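Local coordinates for protein sulfite reductase [ferredoxin] (Mycobacterium tuberculosis, PDB 1ZJ8) that probably reduces sulfite to sulfide with electrons from ferredoxin, using a siroheme and a [4Fe-4S] cluster, for the biosynthesis of sulfur-containing amino acids and cofactors, at residues A[545-548]-A[549-553]; A[48-51]-A[52-56]; A[24-28]-A[29-33]. One frame throughout, in Å; residues are numbered along the deposited sequence.

Contact 1. Residues A[545-548]-A[549-553]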
ATOM      1  N   LYS A 545      -2.505 -18.472  27.192  1.00 57.76           N
ATOM      2  CA  LYS A 545      -2.116 -19.217  28.384  1.00 58.49           C
ATOM      3  C   LYS A 545      -1.171 -18.349  29.216  1.00 59.46           C
ATOM      4  O   LYS A 545      -1.586 -17.767  30.223  1.00 59.37           O
ATOM      5  CB  LYS A 545      -1.463 -20.553  27.989  1.00 58.64           C
ATOM      6  CG  LYS A 545      -1.055 -21.432  29.157  1.00 58.45           C
ATOM      7  CD  LYS A 545      -2.279 -21.929  29.939  1.00 59.48           C
ATOM      8  CE  LYS A 545      -1.873 -22.822  31.092  1.00 59.51           C
ATOM      9  NZ  LYS A 545      -0.863 -23.818  30.653  1.00 58.56           N
ATOM     10  N   HIS A 546       0.074 -18.211  28.744  1.00 60.56           N
ATOM     11  CA  HIS A 546       1.145 -17.516  29.454  1.00 61.16           C
ATOM     12  C   HIS A 546       0.917 -15.990  29.484  1.00 61.84           C
ATOM     13  O   HIS A 546       1.860 -15.207  29.533  1.00 62.01           O
ATOM     14  CB  HIS A 546       2.484 -17.839  28.775  1.00 61.44           C
ATOM     15  CG  HIS A 546       2.838 -19.299  28.784  1.00 62.42           C
ATOM     16  ND1 HIS A 546       2.560 -20.142  27.727  1.00 63.78           N
ATOM     17  CD2 HIS A 546       3.459 -20.064  29.717  1.00 63.60           C
ATOM     18  CE1 HIS A 546       2.981 -21.365  28.013  1.00 63.58           C
ATOM     19  NE2 HIS A 546       3.534 -21.343  29.212  1.00 63.95           N
ATOM     20  N   ARG A 547      -0.343 -15.571  29.515  1.00 62.51           N
ATOM     21  CA  ARG A 547      -0.689 -14.185  29.247  1.00 63.04           C
ATOM     22  C   ARG A 547      -0.867 -13.341  30.498  1.00 63.65           C
ATOM     23  O   ARG A 547      -1.451 -13.796  31.492  1.00 63.81           O
ATOM     24  CB  ARG A 547      -1.990 -14.127  28.473  1.00 63.09           C
ATOM     25  CG  ARG A 547      -2.154 -12.882  27.639  1.00 62.91           C
ATOM     26  CD  ARG A 547      -3.578 -12.781  27.164  1.00 63.15           C
ATOM     27  NE  ARG A 547      -3.967 -11.404  26.908  1.00 63.15           N
ATOM     28  CZ  ARG A 547      -5.220 -10.996  26.717  1.00 63.40           C
ATOM     29  NH1 ARG A 547      -6.241 -11.861  26.755  1.00 63.38           N
ATOM     30  NH2 ARG A 547      -5.455  -9.707  26.485  1.00 62.99           N
ATOM     31  N   SER A 548      -0.394 -12.099  30.422  1.00 64.17           N
ATOM     32  CA  SER A 548      -0.736 -11.080  31.415  1.00 64.52           C
ATOM     33  C   SER A 548      -2.122 -10.579  31.128  1.00 64.85           C
ATOM     34  O   SER A 548      -2.605 -10.689  30.010  1.00 65.23           O
ATOM     35  CB  SER A 548       0.215  -9.879  31.370  1.00 64.86           C
ATOM     36  OG  SER A 548      -0.481  -8.654  31.599  1.00 64.61           O
ATOM     37  N   GLU A 549      -2.736  -9.985  32.138  1.00 65.07           N
ATOM     38  CA  GLU A 549      -4.111  -9.529  32.044  1.00 65.11           C
ATOM     39  C   GLU A 549      -4.152  -8.123  31.433  1.00 64.89           C
ATOM     40  O   GLU A 549      -3.541  -7.187  31.951  1.00 64.84           O
ATOM     41  CB  GLU A 549      -4.776  -9.574  33.429  1.00 65.77           C
ATOM     42  CG  GLU A 549      -4.735 -10.983  34.118  1.00 66.84           C
ATOM     43  CD  GLU A 549      -3.372 -11.361  34.781  1.00 68.51           C
ATOM     44  OE1 GLU A 549      -2.469 -10.488  34.933  1.00 68.64           O
ATOM     45  OE2 GLU A 549      -3.212 -12.552  35.148  1.00 68.24           O
ATOM     46  N   GLY A 550      -4.854  -8.002  30.307  1.00 64.39           N
ATOM     47  CA  GLY A 550      -4.920  -6.753  29.536  1.00 63.84           C
ATOM     48  C   GLY A 550      -3.732  -6.544  28.606  1.00 63.40           C
ATOM     49  O   GLY A 550      -3.590  -5.468  28.018  1.00 63.27           O
ATOM     50  N   GLU A 551      -2.887  -7.570  28.458  1.00 62.69           N
ATOM     51  CA  GLU A 551      -1.618  -7.423  27.738  1.00 62.19           C
ATOM     52  C   GLU A 551      -1.801  -7.574  26.237  1.00 61.60           C
ATOM     53  O   GLU A 551      -2.498  -8.472  25.778  1.00 61.91           O
ATOM     54  CB  GLU A 551      -0.583  -8.443  28.215  1.00 62.12           C
ATOM     55  CG  GLU A 551       0.841  -8.073  27.796  1.00 62.33           C
ATOM     56  CD  GLU A 551       1.865  -9.154  28.082  1.00 62.25           C
ATOM     57  OE1 GLU A 551       1.468 -10.313  28.326  1.00 62.52           O
ATOM     58  OE2 GLU A 551       3.078  -8.842  28.051  1.00 62.31           O
ATOM     59  N   ARG A 552      -1.153  -6.711  25.472  1.00 60.81           N
ATOM     60  CA  ARG A 552      -1.154  -6.841  24.013  1.00 60.35           C
ATOM     61  C   ARG A 552      -0.186  -7.931  23.550  1.00 59.15           C
ATOM     62  O   ARG A 552       0.754  -8.292  24.252  1.00 58.89           O
ATOM     63  CB  ARG A 552      -0.821  -5.499  23.337  1.00 60.41           C
ATOM     64  CG  ARG A 552      -2.049  -4.575  23.162  1.00 61.59           C
ATOM     65  CD  ARG A 552      -1.672  -3.120  22.865  1.00 62.47           C
ATOM     66  NE  ARG A 552      -0.504  -3.010  21.970  1.00 64.77           N
ATOM     67  CZ  ARG A 552       0.666  -2.418  22.260  1.00 64.86           C
ATOM     68  NH1 ARG A 552       0.869  -1.834  23.446  1.00 64.50           N
ATOM     69  NH2 ARG A 552       1.646  -2.394  21.340  1.00 64.19           N
ATOM     70  N   PHE A 553      -0.449  -8.459  22.362  1.00 57.95           N
ATOM     71  CA  PHE A 553       0.365  -9.508  21.759  1.00 57.55           C
ATOM     72  C   PHE A 553       1.835  -9.081  21.560  1.00 56.95           C
ATOM     73  O   PHE A 553       2.758  -9.847  21.864  1.00 56.40           O
ATOM     74  CB  PHE A 553      -0.261  -9.936  20.423  1.00 56.63           C
ATOM     75  CG  PHE A 553       0.329 -11.179  19.864  1.00 56.76           C
ATOM     76  CD1 PHE A 553      -0.177 -12.415  20.213  1.00 56.19           C
ATOM     77  CD2 PHE A 553       1.410 -11.120  19.004  1.00 55.13           C
ATOM     78  CE1 PHE A 553       0.387 -13.573  19.705  1.00 55.75           C
ATOM     79  CE2 PHE A 553       1.971 -12.263  18.499  1.00 54.54           C
ATOM     80  CZ  PHE A 553       1.460 -13.493  18.853  1.00 55.28           C
TER
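The guanidinium of Arg547 turns an edge, not a face, to the backbone of Glu551. Glu551 O lies near its plane, 14° out of it as seen from NH2, and takes a hydrogen bond from Arg547 NH2 at 3.3 Å; a weak one from Arg547 NE to Glu551 O at 3.5 Å makes the grip two-pronged. The reach follows from an extended chain, with CG trans to N (chi1 -155°). The same stretch of chain forms a type II beta turn from Ser548 to Glu551, closed by a weak bond from Glu551 N to Ser548 O at 3.5 Å. Gly550 takes the third position with phi +82°, a backbone conformation that suits glycine. The extended Glu551 side chain reaches back toward Ser548: OE1 accepts a weak bond from Ser548 N at 3.3 Å and touches Ser548 CB. Both charged ends have partners beyond the turn, Arg547 NH2 pairing with Asp464 and Glu551 OE1 with Arg559 of helix 553-559. Since Arg547 NE and Glu551 OE1 stay 5.7 Å apart, the two charges are probably balanced by these outside partners rather than by each other.

Contact 2. Residues A[48-51]-A[52-56]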
ATOM      1  N   ASP A  48       6.221   9.158 -22.261  1.00 67.74           N
ATOM      2  CA  ASP A  48       5.980   9.326 -23.708  1.00 68.06           C
ATOM      3  C   ASP A  48       5.336   8.110 -24.368  1.00 68.20           C
ATOM      4  O   ASP A  48       4.621   8.246 -25.375  1.00 68.00           O
ATOM      5  CB  ASP A  48       7.290   9.677 -24.428  1.00 68.18           C
ATOM      6  CG  ASP A  48       7.780  11.089 -24.107  1.00 68.68           C
ATOM      7  OD1 ASP A  48       8.295  11.314 -22.995  1.00 68.80           O
ATOM      8  OD2 ASP A  48       7.671  11.978 -24.977  1.00 69.19           O
ATOM      9  N   VAL A  49       5.574   6.938 -23.770  1.00 68.44           N
ATOM     10  CA  VAL A  49       5.060   5.657 -24.275  1.00 68.64           C
ATOM     11  C   VAL A  49       3.582   5.681 -24.610  1.00 68.73           C
ATOM     12  O   VAL A  49       3.156   4.967 -25.512  1.00 68.72           O
ATOM     13  CB  VAL A  49       5.244   4.486 -23.267  1.00 68.72           C
ATOM     14  CG1 VAL A  49       4.790   3.160 -23.892  1.00 68.68           C
ATOM     15  CG2 VAL A  49       6.679   4.377 -22.797  1.00 68.68           C
ATOM     16  N   ARG A  50       2.802   6.484 -23.890  1.00 68.99           N
ATOM     17  CA  ARG A  50       1.352   6.510 -24.099  1.00 69.26           C
ATOM     18  C   ARG A  50       0.970   6.566 -25.585  1.00 69.51           C
ATOM     19  O   ARG A  50       0.019   5.885 -26.002  1.00 69.46           O
ATOM     20  CB  ARG A  50       0.706   7.672 -23.340  1.00 69.24           C
ATOM     21  CG  ARG A  50      -0.724   7.388 -22.848  1.00 69.25           C
ATOM     22  CD  ARG A  50      -1.444   8.693 -22.489  1.00 69.29           C
ATOM     23  NE  ARG A  50      -2.421   8.564 -21.402  1.00 69.15           N
ATOM     24  CZ  ARG A  50      -3.746   8.517 -21.550  1.00 69.35           C
ATOM     25  NH1 ARG A  50      -4.317   8.515 -22.753  1.00 69.87           N
ATOM     26  NH2 ARG A  50      -4.517   8.432 -20.471  1.00 69.19           N
ATOM     27  N   GLU A  51       1.718   7.350 -26.375  1.00 69.83           N
ATOM     28  CA  GLU A  51       1.482   7.452 -27.836  1.00 69.84           C
ATOM     29  C   GLU A  51       1.835   6.129 -28.529  1.00 69.50           C
ATOM     30  O   GLU A  51       1.043   5.599 -29.314  1.00 69.17           O
ATOM     31  CB  GLU A  51       2.275   8.611 -28.477  1.00 70.32           C
ATOM     32  CG  GLU A  51       1.979  10.030 -27.922  1.00 71.53           C
ATOM     33  CD  GLU A  51       0.545  10.528 -28.175  1.00 73.10           C
ATOM     34  OE1 GLU A  51      -0.383  10.072 -27.468  1.00 73.48           O
ATOM     35  OE2 GLU A  51       0.354  11.403 -29.058  1.00 73.56           O
ATOM     36  N   ARG A  52       3.016   5.600 -28.211  1.00 69.14           N
ATOM     37  CA  ARG A  52       3.439   4.280 -28.701  1.00 69.02           C
ATOM     38  C   ARG A  52       2.471   3.146 -28.347  1.00 68.95           C
ATOM     39  O   ARG A  52       2.416   2.142 -29.069  1.00 69.04           O
ATOM     40  CB  ARG A  52       4.843   3.918 -28.197  1.00 68.94           C
ATOM     41  CG  ARG A  52       5.958   4.466 -29.051  1.00 68.62           C
ATOM     42  CD  ARG A  52       7.294   4.112 -28.457  1.00 68.65           C
ATOM     43  NE  ARG A  52       7.558   4.850 -27.220  1.00 68.46           N
ATOM     44  CZ  ARG A  52       8.662   4.714 -26.484  1.00 68.68           C
ATOM     45  NH1 ARG A  52       9.613   3.869 -26.856  1.00 68.67           N
ATOM     46  NH2 ARG A  52       8.827   5.430 -25.373  1.00 69.01           N
ATOM     47  N   ILE A  53       1.731   3.286 -27.242  1.00 68.79           N
ATOM     48  CA  ILE A  53       0.700   2.301 -26.879  1.00 68.72           C
ATOM     49  C   ILE A  53      -0.468   2.454 -27.846  1.00 68.66           C
ATOM     50  O   ILE A  53      -0.912   1.479 -28.450  1.00 68.53           O
ATOM     51  CB  ILE A  53       0.147   2.492 -25.432  1.00 68.62           C
ATOM     52  CG1 ILE A  53       1.257   2.432 -24.370  1.00 68.85           C
ATOM     53  CG2 ILE A  53      -0.926   1.463 -25.121  1.00 68.51           C
ATOM     54  CD1 ILE A  53       1.796   1.054 -24.066  1.00 68.73           C
ATOM     55  N   GLU A  54      -0.952   3.685 -27.993  1.00 68.73           N
ATOM     56  CA  GLU A  54      -2.145   3.943 -28.806  1.00 68.89           C
ATOM     57  C   GLU A  54      -1.875   3.824 -30.301  1.00 68.97           C
ATOM     58  O   GLU A  54      -2.782   3.453 -31.052  1.00 69.08           O
ATOM     59  CB  GLU A  54      -2.725   5.327 -28.540  1.00 69.06           C
ATOM     60  CG  GLU A  54      -3.185   5.568 -27.118  1.00 69.04           C
ATOM     61  CD  GLU A  54      -3.043   7.024 -26.728  1.00 68.80           C
ATOM     62  OE1 GLU A  54      -2.235   7.722 -27.377  1.00 68.32           O
ATOM     63  OE2 GLU A  54      -3.726   7.466 -25.778  1.00 68.23           O
ATOM     64  N   ASN A  55      -0.652   4.158 -30.728  1.00 68.92           N
ATOM     65  CA  ASN A  55      -0.258   4.065 -32.147  1.00 68.92           C
ATOM     66  C   ASN A  55       0.163   2.651 -32.535  1.00 68.88           C
ATOM     67  O   ASN A  55      -0.475   2.010 -33.369  1.00 68.83           O
ATOM     68  CB  ASN A  55       0.907   5.017 -32.464  1.00 68.88           C
ATOM     69  CG  ASN A  55       0.512   6.489 -32.412  1.00 68.69           C
ATOM     70  OD1 ASN A  55      -0.681   6.848 -32.385  1.00 68.26           O
ATOM     71  ND2 ASN A  55       1.527   7.359 -32.410  1.00 67.87           N
ATOM     72  N   ILE A  56       1.237   2.176 -31.907  1.00 68.94           N
ATOM     73  CA  ILE A  56       1.859   0.886 -32.241  1.00 69.03           C
ATOM     74  C   ILE A  56       1.229  -0.299 -31.485  1.00 69.02           C
ATOM     75  O   ILE A  56       0.401  -1.046 -32.040  1.00 69.13           O
ATOM     76  CB  ILE A  56       3.419   0.895 -31.941  1.00 69.29           C
ATOM     77  CG1 ILE A  56       4.122   2.105 -32.595  1.00 69.62           C
ATOM     78  CG2 ILE A  56       4.066  -0.432 -32.356  1.00 68.94           C
ATOM     79  CD1 ILE A  56       3.841   2.281 -34.087  1.00 69.80           C
TER
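Val49 and Ile53 meet one turn apart through their CG1 atoms, 3.6 Å from each other, as apolar branches crossing at a slant. Val49 CG1 stands anti to the backbone N (chi1 -176°), whereas Val49 CG2 lies by the guanidinium of Arg52, 3.5 Å from Arg52 NH2. One residue further on, Arg50 NH1 forms a salt bridge with Glu54 OE2 at 3.3 Å. Its N-H...O angle of 137° is bent, the oxygen is met nearly along its C-O axis, and the guanidinium and carboxylate planes stand 75° apart; Arg50 NH1 and Glu54 OE2 are the pair in contact. The other carboxylate oxygen, Glu54 OE1, faces Glu51 OE1, two acceptors of like charge close together.

These side chains are spaced by the first turns of helix 49-60. Ile53 N bonds to Val49 O at 2.8 Å, Glu54 N to Arg50 O at 3.1 Å and Asn55 N to Glu51 O at 2.6 Å, the i to i+4 pattern of an alpha helix, with a wider pi-type turn at 53-56. Ile53 N also makes a weak, longer bond to Arg50 O, so that this carbonyl serves two successive backbone N-H groups.

Further out, Val49 and Ile53, both buried, rest on Phe74. Arg50 touches Trp77 and makes a cation-pi contact with Trp158 of helix 154-162, while Arg52 NH1 turns to a salt bridge with Asp69 of helix 67-73.

Contact 3. Residues A[24-28]-A[29-33]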
ATOM      1  N   GLY A  24      25.820   8.491  -8.019  1.00 65.66           N
ATOM      2  CA  GLY A  24      24.842   8.773  -9.076  1.00 64.85           C
ATOM      3  C   GLY A  24      24.100  10.084  -8.887  1.00 64.00           C
ATOM      4  O   GLY A  24      23.292  10.452  -9.733  1.00 63.50           O
ATOM      5  N   GLN A  25      24.397  10.794  -7.792  1.00 63.38           N
ATOM      6  CA  GLN A  25      23.679  12.014  -7.393  1.00 63.08           C
ATOM      7  C   GLN A  25      23.742  13.114  -8.448  1.00 62.82           C
ATOM      8  O   GLN A  25      24.828  13.544  -8.842  1.00 62.86           O
ATOM      9  CB  GLN A  25      24.233  12.553  -6.065  1.00 62.95           C
ATOM     10  CG  GLN A  25      23.895  11.685  -4.859  1.00 62.47           C
ATOM     11  CD  GLN A  25      24.762  11.979  -3.639  1.00 62.42           C
ATOM     12  OE1 GLN A  25      25.965  11.693  -3.635  1.00 61.55           O
ATOM     13  NE2 GLN A  25      24.150  12.526  -2.586  1.00 60.31           N
ATOM     14  N   TRP A  26      22.565  13.552  -8.894  1.00 62.70           N
ATOM     15  CA  TRP A  26      22.421  14.624  -9.890  1.00 62.73           C
ATOM     16  C   TRP A  26      23.066  15.947  -9.432  1.00 62.93           C
ATOM     17  O   TRP A  26      23.794  16.582 -10.198  1.00 63.06           O
ATOM     18  CB  TRP A  26      20.923  14.839 -10.211  1.00 62.09           C
ATOM     19  CG  TRP A  26      20.350  13.858 -11.226  1.00 61.70           C
ATOM     20  CD1 TRP A  26      20.923  12.696 -11.663  1.00 61.08           C
ATOM     21  CD2 TRP A  26      19.082  13.961 -11.913  1.00 61.45           C
ATOM     22  NE1 TRP A  26      20.104  12.079 -12.586  1.00 61.15           N
ATOM     23  CE2 TRP A  26      18.972  12.831 -12.759  1.00 61.02           C
ATOM     24  CE3 TRP A  26      18.036  14.900 -11.899  1.00 60.83           C
ATOM     25  CZ2 TRP A  26      17.859  12.611 -13.584  1.00 60.91           C
ATOM     26  CZ3 TRP A  26      16.931  14.679 -12.721  1.00 60.94           C
ATOM     27  CH2 TRP A  26      16.852  13.542 -13.547  1.00 61.00           C
ATOM     28  N   ALA A  27      22.812  16.346  -8.185  1.00 63.33           N
ATOM     29  CA  ALA A  27      23.290  17.644  -7.654  1.00 63.73           C
ATOM     30  C   ALA A  27      24.798  17.724  -7.333  1.00 64.13           C
ATOM     31  O   ALA A  27      25.290  18.786  -6.946  1.00 64.42           O
ATOM     32  CB  ALA A  27      22.478  18.048  -6.401  1.00 63.58           C
ATOM     33  N   LEU A  28      25.525  16.618  -7.442  1.00 64.51           N
ATOM     34  CA  LEU A  28      26.982  16.670  -7.355  1.00 64.82           C
ATOM     35  C   LEU A  28      27.625  16.658  -8.756  1.00 65.19           C
ATOM     36  O   LEU A  28      28.838  16.526  -8.880  1.00 65.14           O
ATOM     37  CB  LEU A  28      27.514  15.511  -6.509  1.00 64.76           C
ATOM     38  CG  LEU A  28      26.895  15.306  -5.117  1.00 64.98           C
ATOM     39  CD1 LEU A  28      27.805  14.415  -4.252  1.00 64.14           C
ATOM     40  CD2 LEU A  28      26.603  16.629  -4.395  1.00 64.96           C
ATOM     41  N   GLY A  29      26.810  16.801  -9.801  1.00 65.73           N
ATOM     42  CA  GLY A  29      27.284  16.707 -11.178  1.00 66.25           C
ATOM     43  C   GLY A  29      27.458  15.282 -11.676  1.00 66.87           C
ATOM     44  O   GLY A  29      27.660  15.070 -12.881  1.00 66.84           O
ATOM     45  N   HIS A  30      27.372  14.307 -10.761  1.00 67.57           N
ATOM     46  CA  HIS A  30      27.558  12.886 -11.082  1.00 67.92           C
ATOM     47  C   HIS A  30      26.279  12.360 -11.745  1.00 68.11           C
ATOM     48  O   HIS A  30      25.538  11.579 -11.161  1.00 68.13           O
ATOM     49  CB  HIS A  30      27.917  12.059  -9.822  1.00 68.22           C
ATOM     50  CG  HIS A  30      29.022  12.646  -8.974  1.00 69.43           C
ATOM     51  ND1 HIS A  30      30.085  13.357  -9.499  1.00 69.95           N
ATOM     52  CD2 HIS A  30      29.231  12.604  -7.631  1.00 70.23           C
ATOM     53  CE1 HIS A  30      30.889  13.738  -8.517  1.00 70.42           C
ATOM     54  NE2 HIS A  30      30.393  13.294  -7.374  1.00 70.05           N
ATOM     55  N   ARG A  31      26.053  12.785 -12.985  1.00 68.31           N
ATOM     56  CA  ARG A  31      24.748  12.682 -13.619  1.00 68.40           C
ATOM     57  C   ARG A  31      24.665  11.582 -14.690  1.00 68.41           C
ATOM     58  O   ARG A  31      23.741  11.581 -15.523  1.00 68.31           O
ATOM     59  CB  ARG A  31      24.402  14.057 -14.203  1.00 68.51           C
ATOM     60  CG  ARG A  31      22.998  14.166 -14.740  1.00 68.59           C
ATOM     61  CD  ARG A  31      22.351  15.483 -14.394  1.00 68.91           C
ATOM     62  NE  ARG A  31      21.051  15.579 -15.063  1.00 69.67           N
ATOM     63  CZ  ARG A  31      19.975  16.202 -14.584  1.00 69.76           C
ATOM     64  NH1 ARG A  31      19.993  16.804 -13.393  1.00 69.46           N
ATOM     65  NH2 ARG A  31      18.859  16.211 -15.312  1.00 70.01           N
ATOM     66  N   GLU A  32      25.602  10.634 -14.649  1.00 68.37           N
ATOM     67  CA  GLU A  32      25.665   9.577 -15.671  1.00 68.32           C
ATOM     68  C   GLU A  32      25.005   8.256 -15.256  1.00 68.05           C
ATOM     69  O   GLU A  32      25.071   7.873 -14.085  1.00 68.16           O
ATOM     70  CB  GLU A  32      27.120   9.343 -16.111  1.00 68.52           C
ATOM     71  CG  GLU A  32      27.636  10.427 -17.055  1.00 69.22           C
ATOM     72  CD  GLU A  32      26.813  10.541 -18.349  1.00 70.06           C
ATOM     73  OE1 GLU A  32      25.570  10.697 -18.283  1.00 70.08           O
ATOM     74  OE2 GLU A  32      27.413  10.481 -19.444  1.00 70.87           O
ATOM     75  N   PRO A  33      24.373   7.546 -16.220  1.00 67.53           N
ATOM     76  CA  PRO A  33      23.699   6.282 -15.899  1.00 67.18           C
ATOM     77  C   PRO A  33      24.639   5.235 -15.322  1.00 66.77           C
ATOM     78  O   PRO A  33      25.640   4.918 -15.947  1.00 66.88           O
ATOM     79  CB  PRO A  33      23.156   5.799 -17.259  1.00 67.26           C
ATOM     80  CG  PRO A  33      23.901   6.568 -18.291  1.00 67.48           C
ATOM     81  CD  PRO A  33      24.259   7.878 -17.655  1.00 67.66           C
TER
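Arg31 lays its guanidinium over one face of the Trp26 indole, and this cation-pi stack dominates the side-chain contact. CZ of Arg31 stands 3.7 Å from the centroid of the six-membered ring, 17° off the ring normal, with the two planes inclined by 28°. Further back along the same chain, Arg31 CD sits 4.2 Å from the centroid of the five-membered ring as a CH-pi contact, so the arginine spans both rings. A first torsion that swings CG to the far side from N (chi1 -172°) and a bend at chi2 bring it there.

A second CH-pi contact pairs Leu28 with His30: Leu28 CB lies over a face of the imidazole, 3.9 Å from its centroid. Leu28 O is also over one face of the ring, nearer its margin than its centre.

Among backbone atoms, Gly29 N donates to Trp26 O at 3.0 Å, from above the carbonyl plane. Gly29 has a positive phi, and the chain doubles back through an inverse gamma turn centred on His30.

Against its surroundings, this loop ahead of helix 36-40 packs on the end of helix 277-291. Trp26 touches Arg289 and makes a cation-pi contact with Arg294, Gln25 NE2 bonds to Tyr291 O, and a backbone hydrogen bond joins Ala27 to Asp290.

All three contacts are local and lie away from the cofactors, their centres 28 to 30 Å from the centre of the chain. Contact 1 is a surface loop joining two C-terminal helices; contacts 2 and 3 are partly buried, one within helix 49-60 and the other in a loop that precedes helix 36-40. No two hold the same elements. Contact 1 combines a mostly weakly bonded turn with outside salt bridges; contact 2 adds a salt bridge and an apolar pair to helical backbone bonds; contact 3 relies on stacking against aromatic rings. Contacts 2 and 3 come nearest to each other, about 13 Å between nearest atoms, without touching, whereas contacts 1 and 2 lie on opposite sides of the chain's centre.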